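Long-range contact in pectinesterase (Sitophilus oryzae, PDB 4PMH), which hydrolyses the methyl esters of pectin, releasing methanol, and probably serves the digestion of plant cell walls: residues D200-G205 with D226-G231. Residues are numbered along the deposited sequence; the frame is centred on the assembly and turned at random.
Sequences DTLYAG and DFVFGG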
# COMPACT_ATOMS: atom_id res chain seq x y z
N ASP A 200 7.90 2.81 -3.48
CA ASP A 200 6.51 2.66 -3.96
C ASP A 200 6.00 1.22 -3.96
O ASP A 200 5.14 0.84 -4.76
CB ASP A 200 6.31 3.30 -5.34
CG ASP A 200 6.53 4.82 -5.34
OD1 ASP A 200 6.71 5.43 -4.28
OD2 ASP A 200 6.52 5.39 -6.43
N THR A 201 6.51 0.42 -3.04
CA THR A 201 6.07 -0.97 -2.91
C THR A 201 4.55 -1.15 -2.96
O THR A 201 4.04 -1.93 -3.77
CB THR A 201 6.64 -1.61 -1.63
OG1 THR A 201 8.06 -1.45 -1.62
CG2 THR A 201 6.24 -3.07 -1.51
N LEU A 202 3.82 -0.48 -2.09
CA LEU A 202 2.38 -0.69 -1.96
C LEU A 202 1.65 0.60 -2.28
O LEU A 202 1.79 1.59 -1.58
CB LEU A 202 1.99 -1.19 -0.56
CG LEU A 202 0.50 -1.13 -0.21
CD1 LEU A 202 -0.33 -1.86 -1.25
CD2 LEU A 202 0.22 -1.71 1.17
N TYR A 203 0.88 0.58 -3.37
CA TYR A 203 0.03 1.69 -3.78
C TYR A 203 -1.34 1.40 -3.18
O TYR A 203 -2.18 0.78 -3.81
CB TYR A 203 -0.04 1.77 -5.31
CG TYR A 203 -0.56 3.08 -5.91
CD1 TYR A 203 -1.13 4.08 -5.14
CD2 TYR A 203 -0.50 3.29 -7.30
CE1 TYR A 203 -1.59 5.26 -5.72
CE2 TYR A 203 -0.97 4.46 -7.88
CZ TYR A 203 -1.52 5.43 -7.09
OH TYR A 203 -1.99 6.60 -7.64
N ALA A 204 -1.56 1.88 -1.96
CA ALA A 204 -2.77 1.53 -1.21
C ALA A 204 -3.87 2.58 -1.43
O ALA A 204 -3.95 3.59 -0.71
CB ALA A 204 -2.45 1.39 0.27
N GLY A 205 -4.73 2.33 -2.41
CA GLY A 205 -5.84 3.25 -2.71
C GLY A 205 -5.40 4.23 -3.77
O GLY A 205 -4.87 5.29 -3.49
N ASP A 226 8.63 5.91 0.43
CA ASP A 226 7.19 5.98 0.12
C ASP A 226 6.63 4.60 -0.16
O ASP A 226 5.86 4.42 -1.10
CB ASP A 226 6.92 6.92 -1.09
CG ASP A 226 7.49 8.32 -0.91
OD1 ASP A 226 7.84 8.74 0.22
OD2 ASP A 226 7.57 9.03 -1.95
N PHE A 227 7.03 3.60 0.62
CA PHE A 227 6.65 2.22 0.27
C PHE A 227 5.24 1.81 0.67
O PHE A 227 4.78 0.69 0.35
CB PHE A 227 7.74 1.20 0.64
CG PHE A 227 7.96 0.95 2.11
CD1 PHE A 227 8.96 1.64 2.81
CD2 PHE A 227 7.26 -0.06 2.77
CE1 PHE A 227 9.22 1.35 4.15
CE2 PHE A 227 7.51 -0.33 4.09
CZ PHE A 227 8.51 0.35 4.78
N VAL A 228 4.53 2.72 1.33
CA VAL A 228 3.08 2.60 1.48
C VAL A 228 2.54 3.99 1.17
O VAL A 228 2.71 4.92 1.97
CB VAL A 228 2.63 2.16 2.90
CG1 VAL A 228 1.11 2.07 2.99
CG2 VAL A 228 3.26 0.83 3.26
N PHE A 229 1.91 4.13 0.00
CA PHE A 229 1.55 5.42 -0.52
C PHE A 229 0.21 5.39 -1.25
O PHE A 229 -0.24 4.33 -1.72
CB PHE A 229 2.67 5.93 -1.45
CG PHE A 229 2.64 5.33 -2.84
CD1 PHE A 229 3.11 4.05 -3.08
CD2 PHE A 229 2.16 6.07 -3.93
CE1 PHE A 229 3.09 3.49 -4.35
CE2 PHE A 229 2.15 5.53 -5.22
CZ PHE A 229 2.61 4.23 -5.42
N GLY A 230 -0.45 6.54 -1.28
CA GLY A 230 -1.77 6.66 -1.90
C GLY A 230 -2.85 7.21 -1.02
O GLY A 230 -2.59 7.74 0.09
N GLY A 231 -4.10 7.08 -1.48
CA GLY A 231 -5.21 7.83 -0.93
C GLY A 231 -6.39 7.06 -0.37
O GLY A 231 -7.43 7.65 -0.12
O HOH W 1 7.49 7.88 -4.41
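This contact brings together the two probable catalytic aspartates of the pectinesterase active site, D200 (proton donor) and D226 (nucleophile). Their side chains run side by side in the same direction, and the carboxylate planes are only 13° apart. D200 OD1 and D226 OD2 stay 4.4 Å apart, and one water donates a hydrogen bond to each of the two oxygens. D226 OD2 also forms a salt bridge with R290, and the D200 side chain touches Q177; both partners are probable substrate-binding residues.

F229 lies between D200 and Y203. Its CE1 is 3.4 Å from D200 CB, and the D200 carboxylate stacks over one ring face, offset toward the rim and tilted 30°. The opposite face takes Y203 in an offset stack, with centroids 4.4 Å apart. CG of F229 sits between its backbone N and carbonyl carbon (chi1 80°), which swings the ring across toward D200 and Y203. W292, another probable substrate-binding residue, meets the F229 ring and touches Y203. With an alanine here, Y203 would probably lose its stacking partner and D200 the ring face beside its carboxylate, and both side chains could turn more freely.

Strands 202-204 and 229-230 pair in parallel on successive turns of the right-handed beta-helix common to pectinesterases. L202 N donates to F227 O. F229 N returns a bond to L202 O (3.0 Å), and A204 N donates to F229 O (2.8 Å). On the other face of the sheet from Y203 and F229, L202 CD2 packs 4.3 Å from V228 CG1. Farther along, G231 N bonds to G205 O. The backbone angles of G230 already call for glycine, and a CB would also clash with A204 O and G205 O.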